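Local structure of AgaA (6HLX) at residues L30-G43 / M468-N482. The protein binds the opine agropinic acid as a periplasmic solute-binding protein and probably delivers it to an ABC transporter for import. Numbering follows the deposited sequence.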
ATOM      1  N   LEU A  30       5.277  11.204   0.507  1.00 16.96           N
ATOM      2  CA  LEU A  30       4.488  11.745   1.622  1.00 17.18           C
ATOM      3  C   LEU A  30       5.210  12.857   2.410  1.00 21.17           C
ATOM      4  O   LEU A  30       4.587  13.552   3.213  1.00 21.84           O
ATOM      5  CB  LEU A  30       3.969  10.621   2.523  1.00 17.54           C
ATOM      6  CG  LEU A  30       2.971   9.694   1.819  1.00 21.06           C
ATOM      7  CD1 LEU A  30       2.751   8.440   2.622  1.00 21.90           C
ATOM      8  CD2 LEU A  30       1.638  10.418   1.481  1.00 21.62           C
ATOM      9  N   ALA A  31       6.485  13.081   2.108  1.00 18.85           N
ATOM     10  CA  ALA A  31       7.218  14.209   2.682  1.00 18.27           C
ATOM     11  C   ALA A  31       7.013  15.444   1.790  1.00 20.88           C
ATOM     12  O   ALA A  31       6.999  16.561   2.289  1.00 21.20           O
ATOM     13  CB  ALA A  31       8.712  13.872   2.733  1.00 18.81           C
ATOM     14  N   ILE A  32       6.939  15.245   0.471  1.00 17.84           N
ATOM     15  CA  ILE A  32       6.921  16.332  -0.524  1.00 18.20           C
ATOM     16  C   ILE A  32       5.526  16.709  -1.005  1.00 20.96           C
ATOM     17  O   ILE A  32       5.372  17.788  -1.576  1.00 20.70           O
ATOM     18  CB  ILE A  32       7.778  15.832  -1.729  1.00 24.09           C
ATOM     19  CG1 ILE A  32       9.272  15.700  -1.326  1.00 25.59           C
ATOM     20  CG2 ILE A  32       7.612  16.680  -3.023  1.00 29.50           C
ATOM     21  CD1 ILE A  32      10.035  14.711  -2.375  1.00 37.21           C
ATOM     22  N   HIS A  33       4.555  15.801  -0.879  1.00 17.58           N
ATOM     23  CA  HIS A  33       3.243  16.030  -1.484  1.00 17.61           C
ATOM     24  C   HIS A  33       2.086  15.999  -0.516  1.00 21.31           C
ATOM     25  O   HIS A  33       2.174  15.364   0.528  1.00 19.45           O
ATOM     26  CB  HIS A  33       2.999  14.950  -2.568  1.00 18.42           C
ATOM     27  CG  HIS A  33       3.895  15.071  -3.767  1.00 20.94           C
ATOM     28  ND1 HIS A  33       3.795  16.137  -4.635  1.00 22.38           N
ATOM     29  CD2 HIS A  33       4.843  14.216  -4.226  1.00 21.52           C
ATOM     30  CE1 HIS A  33       4.704  15.926  -5.571  1.00 22.35           C
ATOM     31  NE2 HIS A  33       5.354  14.769  -5.366  1.00 21.60           N
ATOM     32  N   ARG A  34       0.945  16.578  -0.947  1.00 18.77           N
ATOM     33  CA  ARG A  34      -0.309  16.570  -0.211  1.00 18.85           C
ATOM     34  C   ARG A  34      -1.455  16.417  -1.202  1.00 20.93           C
ATOM     35  O   ARG A  34      -1.357  16.894  -2.335  1.00 20.07           O
ATOM     36  CB  ARG A  34      -0.476  17.892   0.584  1.00 19.60           C
ATOM     37  CG  ARG A  34       0.356  17.968   1.881  1.00 22.04           C
ATOM     38  CD  ARG A  34      -0.116  16.929   2.891  1.00 24.70           C
ATOM     39  NE  ARG A  34       0.670  16.881   4.131  1.00 25.67           N
ATOM     40  CZ  ARG A  34       1.760  16.138   4.318  1.00 27.30           C
ATOM     41  NH1 ARG A  34       2.267  15.418   3.316  1.00 18.48           N
ATOM     42  NH2 ARG A  34       2.363  16.125   5.497  1.00 27.01           N
ATOM     43  N   GLY A  35      -2.542  15.790  -0.746  1.00 18.39           N
ATOM     44  CA  GLY A  35      -3.776  15.686  -1.524  1.00 18.13           C
ATOM     45  C   GLY A  35      -4.820  16.641  -0.990  1.00 21.08           C
ATOM     46  O   GLY A  35      -4.522  17.485  -0.131  1.00 18.94           O
ATOM     47  N   LEU A  36      -6.074  16.503  -1.466  1.00 18.12           N
ATOM     48  CA  LEU A  36      -7.184  17.308  -0.951  1.00 18.04           C
ATOM     49  C   LEU A  36      -7.337  16.988   0.539  1.00 21.37           C
ATOM     50  O   LEU A  36      -7.535  17.875   1.365  1.00 20.92           O
ATOM     51  CB  LEU A  36      -8.474  16.950  -1.696  1.00 18.68           C
ATOM     52  CG  LEU A  36      -8.516  17.426  -3.145  1.00 22.02           C
ATOM     53  CD1 LEU A  36      -9.635  16.719  -3.931  1.00 21.91           C
ATOM     54  CD2 LEU A  36      -8.594  18.957  -3.216  1.00 23.39           C
ATOM     55  N   VAL A  37      -7.170  15.698   0.858  1.00 18.31           N
ATOM     56  CA  VAL A  37      -7.211  15.144   2.213  1.00 17.75           C
ATOM     57  C   VAL A  37      -6.079  14.121   2.339  1.00 20.43           C
ATOM     58  O   VAL A  37      -5.606  13.595   1.327  1.00 20.35           O
ATOM     59  CB  VAL A  37      -8.571  14.467   2.517  1.00 19.88           C
ATOM     60  CG1 VAL A  37      -9.704  15.487   2.629  1.00 20.79           C
ATOM     61  CG2 VAL A  37      -8.907  13.380   1.485  1.00 19.01           C
ATOM     62  N   ASN A  38      -5.656  13.848   3.565  1.00 18.80           N
ATOM     63  CA  ASN A  38      -4.687  12.773   3.835  1.00 18.47           C
ATOM     64  C   ASN A  38      -5.020  12.250   5.204  1.00 22.23           C
ATOM     65  O   ASN A  38      -5.627  12.978   5.995  1.00 21.87           O
ATOM     66  CB  ASN A  38      -3.257  13.276   3.794  1.00 18.26           C
ATOM     67  CG  ASN A  38      -2.778  13.546   2.386  1.00 22.63           C
ATOM     68  OD1 ASN A  38      -2.652  14.702   1.968  1.00 22.89           O
ATOM     69  ND2 ASN A  38      -2.520  12.484   1.608  1.00 19.80           N
ATOM     70  N   TYR A  39      -4.618  10.999   5.515  1.00 19.13           N
ATOM     71  CA  TYR A  39      -4.873  10.495   6.860  1.00 19.08           C
ATOM     72  C   TYR A  39      -3.955  11.178   7.875  1.00 23.37           C
ATOM     73  O   TYR A  39      -2.769  11.379   7.599  1.00 23.37           O
ATOM     74  CB  TYR A  39      -4.606   8.986   6.884  1.00 19.77           C
ATOM     75  CG  TYR A  39      -5.694   8.181   6.205  1.00 20.31           C
ATOM     76  CD1 TYR A  39      -6.944   8.017   6.800  1.00 21.76           C
ATOM     77  CD2 TYR A  39      -5.467   7.561   4.980  1.00 20.96           C
ATOM     78  CE1 TYR A  39      -7.929   7.227   6.203  1.00 22.58           C
ATOM     79  CE2 TYR A  39      -6.451   6.783   4.367  1.00 19.96           C
ATOM     80  CZ  TYR A  39      -7.675   6.610   4.986  1.00 22.69           C
ATOM     81  OH  TYR A  39      -8.624   5.825   4.371  1.00 21.91           O
ATOM     82  N   GLY A  40      -4.507  11.475   9.044  1.00 21.65           N
ATOM     83  CA  GLY A  40      -3.794  12.009  10.200  1.00 22.47           C
ATOM     84  C   GLY A  40      -3.127  10.848  10.926  1.00 25.21           C
ATOM     85  O   GLY A  40      -3.423   9.676  10.640  1.00 23.61           O
ATOM     86  N   ILE A  41      -2.211  11.156  11.873  1.00 22.43           N
ATOM     87  CA  ILE A  41      -1.448  10.124  12.583  1.00 24.26           C
ATOM     88  C   ILE A  41      -2.332   9.192  13.426  1.00 29.84           C
ATOM     89  O   ILE A  41      -1.883   8.096  13.758  1.00 30.47           O
ATOM     90  CB  ILE A  41      -0.271  10.719  13.407  1.00 28.30           C
ATOM     91  CG1 ILE A  41      -0.786  11.608  14.575  1.00 29.73           C
ATOM     92  CG2 ILE A  41       0.716  11.455  12.481  1.00 29.05           C
ATOM     93  CD1 ILE A  41       0.252  11.907  15.662  1.00 33.38           C
ATOM     94  N   ASP A  42      -3.571   9.634  13.773  1.00 26.24           N
ATOM     95  CA  ASP A  42      -4.542   8.839  14.535  1.00 27.63           C
ATOM     96  C   ASP A  42      -5.501   8.071  13.592  1.00 30.21           C
ATOM     97  O   ASP A  42      -6.409   7.380  14.059  1.00 30.12           O
ATOM     98  CB  ASP A  42      -5.357   9.757  15.463  1.00 30.20           C
ATOM     99  CG  ASP A  42      -6.109  10.898  14.771  1.00 37.85           C
ATOM    100  OD1 ASP A  42      -5.986  11.038  13.510  1.00 32.36           O
ATOM    101  OD2 ASP A  42      -6.809  11.653  15.475  1.00 45.62           O
ATOM    102  N   GLY A  43      -5.313   8.231  12.286  1.00 25.79           N
ATOM    103  CA  GLY A  43      -6.145   7.562  11.294  1.00 25.73           C
ATOM    104  C   GLY A  43      -7.382   8.320  10.859  1.00 29.50           C
ATOM    105  O   GLY A  43      -8.171   7.816  10.048  1.00 30.53           O
ATOM    106  N   MET A 468       1.980   4.510  11.738  1.00 17.47           N
ATOM    107  CA  MET A 468       0.536   4.767  11.666  1.00 17.59           C
ATOM    108  C   MET A 468      -0.299   3.482  11.774  1.00 22.15           C
ATOM    109  O   MET A 468       0.192   2.387  11.476  1.00 21.20           O
ATOM    110  CB  MET A 468       0.182   5.656  10.474  1.00 18.87           C
ATOM    111  CG  MET A 468       0.609   7.132  10.771  1.00 21.48           C
ATOM    112  SD  MET A 468       0.580   8.228   9.330  1.00 23.95           S
ATOM    113  CE  MET A 468      -1.122   8.052   8.784  1.00 21.40           C
ATOM    114  N   PRO A 469      -1.496   3.599  12.379  1.00 22.56           N
ATOM    115  CA  PRO A 469      -2.194   2.392  12.847  1.00 22.73           C
ATOM    116  C   PRO A 469      -2.753   1.447  11.790  1.00 23.72           C
ATOM    117  O   PRO A 469      -3.274   1.894  10.772  1.00 22.07           O
ATOM    118  CB  PRO A 469      -3.301   2.936  13.758  1.00 25.41           C
ATOM    119  CG  PRO A 469      -3.513   4.341  13.327  1.00 28.87           C
ATOM    120  CD  PRO A 469      -2.136   4.825  12.909  1.00 24.69           C
ATOM    121  N   GLY A 470      -2.656   0.146  12.091  1.00 22.06           N
ATOM    122  CA  GLY A 470      -3.209  -0.937  11.276  1.00 21.46           C
ATOM    123  C   GLY A 470      -2.808  -0.823   9.821  1.00 21.18           C
ATOM    124  O   GLY A 470      -1.620  -0.722   9.522  1.00 20.90           O
ATOM    125  N   PHE A 471      -3.810  -0.726   8.918  1.00 18.28           N
ATOM    126  CA  PHE A 471      -3.575  -0.620   7.467  1.00 18.64           C
ATOM    127  C   PHE A 471      -2.865   0.662   7.022  1.00 20.53           C
ATOM    128  O   PHE A 471      -2.500   0.771   5.845  1.00 20.23           O
ATOM    129  CB  PHE A 471      -4.923  -0.748   6.717  1.00 19.97           C
ATOM    130  CG  PHE A 471      -5.467  -2.140   6.522  1.00 19.95           C
ATOM    131  CD1 PHE A 471      -4.695  -3.265   6.825  1.00 20.14           C
ATOM    132  CD2 PHE A 471      -6.764  -2.335   6.044  1.00 21.22           C
ATOM    133  CE1 PHE A 471      -5.196  -4.561   6.594  1.00 22.05           C
ATOM    134  CE2 PHE A 471      -7.265  -3.628   5.831  1.00 23.21           C
ATOM    135  CZ  PHE A 471      -6.475  -4.728   6.092  1.00 21.56           C
ATOM    136  N   LEU A 472      -2.689   1.644   7.915  1.00 18.41           N
ATOM    137  CA  LEU A 472      -2.034   2.906   7.530  1.00 18.84           C
ATOM    138  C   LEU A 472      -0.523   2.868   7.676  1.00 20.69           C
ATOM    139  O   LEU A 472       0.142   3.883   7.402  1.00 19.94           O
ATOM    140  CB  LEU A 472      -2.599   4.086   8.346  1.00 19.04           C
ATOM    141  CG  LEU A 472      -4.058   4.393   8.086  1.00 23.28           C
ATOM    142  CD1 LEU A 472      -4.534   5.446   9.009  1.00 22.50           C
ATOM    143  CD2 LEU A 472      -4.268   4.826   6.644  1.00 23.67           C
ATOM    144  N   THR A 473       0.054   1.715   8.089  1.00 17.26           N
ATOM    145  CA  THR A 473       1.511   1.676   8.332  1.00 17.47           C
ATOM    146  C   THR A 473       2.358   2.117   7.126  1.00 19.49           C
ATOM    147  O   THR A 473       3.362   2.814   7.328  1.00 19.31           O
ATOM    148  CB  THR A 473       1.975   0.321   8.891  1.00 20.25           C
ATOM    149  OG1 THR A 473       3.387   0.379   9.178  1.00 19.31           O
ATOM    150  CG2 THR A 473       1.679  -0.852   7.942  1.00 18.69           C
ATOM    151  N   PHE A 474       1.965   1.766   5.893  1.00 17.75           N
ATOM    152  CA  PHE A 474       2.766   2.161   4.717  1.00 16.77           C
ATOM    153  C   PHE A 474       2.730   3.680   4.421  1.00 21.45           C
ATOM    154  O   PHE A 474       3.490   4.152   3.566  1.00 20.45           O
ATOM    155  CB  PHE A 474       2.387   1.357   3.472  1.00 18.64           C
ATOM    156  CG  PHE A 474       2.666  -0.133   3.503  1.00 19.08           C
ATOM    157  CD1 PHE A 474       3.529  -0.685   4.454  1.00 20.64           C
ATOM    158  CD2 PHE A 474       2.115  -0.980   2.543  1.00 20.89           C
ATOM    159  CE1 PHE A 474       3.821  -2.057   4.449  1.00 21.78           C
ATOM    160  CE2 PHE A 474       2.385  -2.361   2.561  1.00 21.96           C
ATOM    161  CZ  PHE A 474       3.232  -2.887   3.510  1.00 20.20           C
ATOM    162  N   GLN A 475       1.813   4.417   5.099  1.00 18.38           N
ATOM    163  CA  GLN A 475       1.698   5.877   4.948  1.00 18.11           C
ATOM    164  C   GLN A 475       2.398   6.612   6.088  1.00 21.34           C
ATOM    165  O   GLN A 475       2.261   7.837   6.196  1.00 20.97           O
ATOM    166  CB  GLN A 475       0.226   6.310   4.881  1.00 19.51           C
ATOM    167  CG  GLN A 475      -0.485   5.728   3.655  1.00 21.89           C
ATOM    168  CD  GLN A 475      -1.822   6.381   3.446  1.00 26.07           C
ATOM    169  OE1 GLN A 475      -2.090   7.440   3.996  1.00 26.87           O
ATOM    170  NE2 GLN A 475      -2.675   5.752   2.648  1.00 24.33           N
ATOM    171  N   SER A 476       3.141   5.890   6.941  1.00 19.28           N
ATOM    172  CA  SER A 476       3.815   6.484   8.112  1.00 18.05           C
ATOM    173  C   SER A 476       4.745   7.649   7.776  1.00 21.37           C
ATOM    174  O   SER A 476       4.971   8.517   8.641  1.00 20.81           O
ATOM    175  CB  SER A 476       4.571   5.429   8.914  1.00 19.27           C
ATOM    176  OG  SER A 476       3.687   4.447   9.436  1.00 20.97           O
ATOM    177  N   GLY A 477       5.245   7.687   6.526  1.00 17.96           N
ATOM    178  CA  GLY A 477       6.084   8.803   6.074  1.00 18.62           C
ATOM    179  C   GLY A 477       5.397  10.159   6.208  1.00 21.95           C
ATOM    180  O   GLY A 477       6.073  11.188   6.340  1.00 21.06           O
ATOM    181  N   LEU A 478       4.039  10.179   6.250  1.00 18.56           N
ATOM    182  CA  LEU A 478       3.313  11.438   6.505  1.00 19.18           C
ATOM    183  C   LEU A 478       3.733  12.070   7.841  1.00 22.13           C
ATOM    184  O   LEU A 478       3.777  13.303   7.963  1.00 23.84           O
ATOM    185  CB  LEU A 478       1.806  11.162   6.593  1.00 19.14           C
ATOM    186  CG  LEU A 478       1.070  11.065   5.265  1.00 22.93           C
ATOM    187  CD1 LEU A 478      -0.321  10.401   5.450  1.00 22.89           C
ATOM    188  CD2 LEU A 478       0.903  12.463   4.650  1.00 25.53           C
ATOM    189  N   SER A 479       4.020  11.231   8.855  1.00 18.43           N
ATOM    190  CA  SER A 479       4.343  11.719  10.196  1.00 19.04           C
ATOM    191  C   SER A 479       5.712  12.446  10.280  1.00 20.70           C
ATOM    192  O   SER A 479       6.037  13.008  11.331  1.00 22.75           O
ATOM    193  CB  SER A 479       4.241  10.587  11.219  1.00 22.34           C
ATOM    194  OG  SER A 479       5.373   9.733  11.156  1.00 21.43           O
ATOM    195  N   ILE A 480       6.511  12.442   9.175  1.00 17.77           N
ATOM    196  CA  ILE A 480       7.811  13.150   9.192  1.00 18.65           C
ATOM    197  C   ILE A 480       7.623  14.659   9.465  1.00 21.41           C
ATOM    198  O   ILE A 480       8.542  15.311   9.947  1.00 21.87           O
ATOM    199  CB  ILE A 480       8.625  12.880   7.887  1.00 20.86           C
ATOM    200  CG1 ILE A 480      10.167  13.189   8.066  1.00 21.03           C
ATOM    201  CG2 ILE A 480       8.037  13.606   6.664  1.00 20.87           C
ATOM    202  CD1 ILE A 480      10.933  12.109   8.914  1.00 26.17           C
ATOM    203  N   GLU A 481       6.437  15.212   9.160  1.00 19.84           N
ATOM    204  CA  GLU A 481       6.212  16.642   9.410  1.00 19.91           C
ATOM    205  C   GLU A 481       6.151  16.979  10.907  1.00 24.15           C
ATOM    206  O   GLU A 481       6.206  18.154  11.265  1.00 23.38           O
ATOM    207  CB  GLU A 481       4.950  17.140   8.697  1.00 21.01           C
ATOM    208  CG  GLU A 481       3.639  16.604   9.261  1.00 24.73           C
ATOM    209  CD  GLU A 481       2.404  17.225   8.632  1.00 38.39           C
ATOM    210  OE1 GLU A 481       2.564  18.132   7.790  1.00 28.02           O
ATOM    211  OE2 GLU A 481       1.277  16.818   8.987  1.00 40.57           O
ATOM    212  N   ASN A 482       5.955  15.961  11.762  1.00 20.93           N
ATOM    213  CA  ASN A 482       5.873  16.135  13.222  1.00 21.51           C
ATOM    214  C   ASN A 482       7.144  15.677  13.920  1.00 25.25           C
ATOM    215  O   ASN A 482       7.242  15.763  15.145  1.00 24.19           O
ATOM    216  CB  ASN A 482       4.745  15.257  13.755  1.00 23.07           C
ATOM    217  CG  ASN A 482       3.395  15.570  13.164  1.00 31.64           C
ATOM    218  OD1 ASN A 482       3.054  16.735  12.919  1.00 27.71           O
ATOM    219  ND2 ASN A 482       2.603  14.533  12.951  1.00 30.03           N
TER
HETATM  220  O   HOH W   1       4.765  14.676   5.766  1.00 24.05           O
HETATM  221  O   HOH W   2      -3.072   9.870   3.415  1.00 20.42           O
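Leu478 packs against Leu30, Arg34 and Tyr39 where the long 3-10 segment 471-481 of this family 5 periplasmic binding protein lies across the end of helix 23-32 and the edge strand 37-39. With CG set anti to its own carbonyl carbon (chi1 -82°), Leu478 directs CD2 over one face of the Arg34 guanidinium, 3.5 Å from NH1, off-centre toward the rim; the same methyl meets Leu30 CD2 at 3.8 Å. Its other methyl, CD1, rests on the Tyr39 carbonyl oxygen. Leu30 CD1 reaches the backbone of Gln475.

While Leu478 covers a face of the guanidinium, polar partners occupy its edge. Arg34 NH1 donates to Leu30 O and His33 O, the former lying 2° out of the guanidinium plane, which ties the group to the helix end and limits its rotation. Arg34 NH2 forms a weakly hydrogen-bonded salt bridge to Glu481 OE1 (3.1 Å); the carboxylate is turned 72° from the guanidinium plane, and Tyr180 and Lys182 also hold it. A water accepts from Arg34 NH2 and donates to Leu30 O and Leu478 O, joining the two segments.

Nearer the start of the 3-10 segment, Leu472 stands roughly perpendicular to the Tyr39 side chain and places CD2 over the ring face in a CH-pi contact, 3.7 Å from the ring centroid. The phenol hydroxyl is hydrogen-bonded to Asp129 OD1 and the backbone N of Thr384. Against the turn 40-43, Met468 lays its CE methyl on Gly40 O, while Ile41 CG2, from the turn itself, touches Ser479 CB and Asn482 ND2. Phe474, on the same 3-10 segment as Leu472, touches the bound agropinic acid. Gln475 OE1, at the Tyr39 ring edge 3.5 Å from its CD2, accepts from a second water, which in turn accepts from Tyr39 N and Asn38 ND2.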